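Local coordinates for protein separin (Saccharomyces cerevisiae, PDB 5U1T) that cleaves the cohesin subunit MCD1/SCC1 at the onset of anaphase as a caspase-like cysteine protease, and is held inactive by securin for most of the cell cycle, at residues N393-L398 / N416-N421. Residues are numbered along the deposited sequence; the frame is centred on the assembly and turned at random.
Sequences NIISVL and NLEISN
Two consecutive helices, 388-404 and 408-425, form an antiparallel helical hairpin in the helical part of separase, and Ile395 and Leu417 meet midway along it. The segments run at 166° to each other with their axes 9.8 Å apart, and no hydrogen bond crosses between them. The nearest pair of CA atoms across the two segments is that of Ile395 and Leu417, 6.4 Å apart. With CG1 anti to its own carbonyl carbon (chi1 -60°) and the chain then extended, Ile395 reaches straight across; its CG1 meets Leu417 CG at 3.7 Å where the two side chains cross at a slant, and its CD1 is carried to 3.6 Å from Glu418 CA. On the Leu417 side, CD2 adds to the contact of CG: it touches both Ile395 CG1 and Leu398 CD1, the latter 3.7 Å away, and the Leu398 and Leu417 side chains cross nearly at right angles. Ile394 adds a looser touch, CG2 to Leu417 CD2 at 4.4 Å.

On the other flank of Ile395, Glu418 leaves its helix with CG anti to the backbone N (chi1 -171°), then bends at chi2, which brings the carboxylate back beside the isoleucine. OE1 lies 3.3 Å from Ile395 CD1, but it forms a salt bridge with Lys437 NZ of helix 431-444, so the apolar contact borders a paired charge.

Beyond the hairpin, Ile394 packs on Leu378 and Cys382 of helix 365-384 and on Phe348 of helix 342-357, while Glu418 also rests against Phe438 and Phe441 of helix 431-444, placing the pair within a succession of packed helices.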
loop_
_atom_site.group_PDB
_atom_site.type_symbol
_atom_site.label_atom_id
_atom_site.label_comp_id
_atom_site.label_asym_id
_atom_site.label_seq_id
_atom_site.Cartn_x
_atom_site.Cartn_y
_atom_site.Cartn_z
ATOM N N ASN A 393 36.839 -10.904 34.400
ATOM C CA ASN A 393 37.972 -10.000 34.326
ATOM C C ASN A 393 39.212 -10.682 33.733
ATOM O O ASN A 393 40.020 -10.040 33.060
ATOM C CB ASN A 393 38.283 -9.440 35.717
ATOM C CG ASN A 393 37.470 -8.201 36.050
ATOM O OD1 ASN A 393 36.702 -7.694 35.227
ATOM N ND2 ASN A 393 37.640 -7.703 37.265
ATOM N N ILE A 394 39.355 -11.983 33.989
ATOM C CA ILE A 394 40.487 -12.754 33.478
ATOM C C ILE A 394 40.334 -13.023 31.990
ATOM O O ILE A 394 41.324 -13.104 31.266
ATOM C CB ILE A 394 40.648 -14.089 34.238
ATOM C CG1 ILE A 394 40.671 -13.807 35.733
ATOM C CG2 ILE A 394 41.920 -14.825 33.812
ATOM C CD1 ILE A 394 40.951 -14.993 36.554
ATOM N N ILE A 395 39.088 -13.155 31.540
ATOM C CA ILE A 395 38.781 -13.204 30.116
ATOM C C ILE A 395 39.169 -11.890 29.459
ATOM O O ILE A 395 39.707 -11.870 28.349
ATOM C CB ILE A 395 37.285 -13.476 29.862
ATOM C CG1 ILE A 395 36.893 -14.817 30.473
ATOM C CG2 ILE A 395 36.984 -13.470 28.372
ATOM C CD1 ILE A 395 35.457 -15.153 30.297
ATOM N N SER A 396 38.906 -10.792 30.161
ATOM C CA SER A 396 39.230 -9.467 29.649
ATOM C C SER A 396 40.739 -9.310 29.439
ATOM O O SER A 396 41.180 -8.844 28.386
ATOM C CB SER A 396 38.701 -8.377 30.591
ATOM O OG SER A 396 37.331 -8.099 30.343
ATOM N N VAL A 397 41.531 -9.713 30.429
ATOM C CA VAL A 397 42.977 -9.549 30.342
ATOM C C VAL A 397 43.542 -10.406 29.211
ATOM O O VAL A 397 44.379 -9.947 28.437
ATOM C CB VAL A 397 43.659 -9.884 31.681
ATOM C CG1 VAL A 397 45.184 -9.866 31.546
ATOM C CG2 VAL A 397 43.210 -8.891 32.733
ATOM N N LEU A 398 43.056 -11.635 29.096
ATOM C CA LEU A 398 43.442 -12.501 27.990
ATOM C C LEU A 398 43.128 -11.838 26.656
ATOM O O LEU A 398 43.959 -11.850 25.744
ATOM C CB LEU A 398 42.739 -13.861 28.086
ATOM C CG LEU A 398 43.326 -14.892 29.055
ATOM C CD1 LEU A 398 42.381 -16.057 29.198
ATOM C CD2 LEU A 398 44.676 -15.353 28.555
ATOM N N ASN A 416 37.615 -19.543 24.408
ATOM C CA ASN A 416 37.322 -20.769 25.126
ATOM C C ASN A 416 37.017 -20.549 26.596
ATOM O O ASN A 416 36.170 -21.228 27.156
ATOM C CB ASN A 416 38.465 -21.748 24.976
ATOM C CG ASN A 416 37.989 -23.168 24.982
ATOM O OD1 ASN A 416 36.856 -23.454 24.608
ATOM N ND2 ASN A 416 38.844 -24.073 25.426
ATOM N N LEU A 417 37.695 -19.596 27.220
ATOM C CA LEU A 417 37.429 -19.314 28.620
ATOM C C LEU A 417 36.038 -18.731 28.764
ATOM O O LEU A 417 35.324 -19.020 29.731
ATOM C CB LEU A 417 38.467 -18.362 29.193
ATOM C CG LEU A 417 38.386 -18.175 30.705
ATOM C CD1 LEU A 417 38.333 -19.511 31.381
ATOM C CD2 LEU A 417 39.574 -17.384 31.182
ATOM N N GLU A 418 35.673 -17.897 27.790
ATOM C CA GLU A 418 34.329 -17.351 27.681
ATOM C C GLU A 418 33.309 -18.485 27.636
ATOM O O GLU A 418 32.385 -18.536 28.449
ATOM C CB GLU A 418 34.217 -16.464 26.432
ATOM C CG GLU A 418 32.928 -15.679 26.330
ATOM C CD GLU A 418 32.582 -14.965 27.638
ATOM O OE1 GLU A 418 33.341 -14.057 28.061
ATOM O OE2 GLU A 418 31.547 -15.319 28.251
ATOM N N ILE A 419 33.500 -19.399 26.689
ATOM C CA ILE A 419 32.654 -20.581 26.570
ATOM C C ILE A 419 32.617 -21.400 27.852
ATOM O O ILE A 419 31.553 -21.863 28.280
ATOM C CB ILE A 419 33.117 -21.484 25.430
ATOM C CG1 ILE A 419 32.822 -20.821 24.085
ATOM C CG2 ILE A 419 32.436 -22.835 25.516
ATOM C CD1 ILE A 419 31.354 -20.469 23.876
ATOM N N SER A 420 33.777 -21.575 28.468
ATOM C CA SER A 420 33.844 -22.326 29.705
ATOM C C SER A 420 32.854 -21.763 30.703
ATOM O O SER A 420 31.974 -22.482 31.170
ATOM C CB SER A 420 35.260 -22.324 30.291
ATOM O OG SER A 420 36.076 -23.259 29.606
ATOM N N ASN A 421 33.006 -20.485 30.974
ATOM C CA ASN A 421 32.165 -19.736 31.874
ATOM C C ASN A 421 30.695 -19.907 31.572
ATOM O O ASN A 421 29.870 -20.043 32.451
ATOM C CB ASN A 421 32.514 -18.274 31.715
ATOM C CG ASN A 421 31.689 -17.398 32.588
ATOM O OD1 ASN A 421 30.870 -17.870 33.337
ATOM N ND2 ASN A 421 31.896 -16.121 32.495
#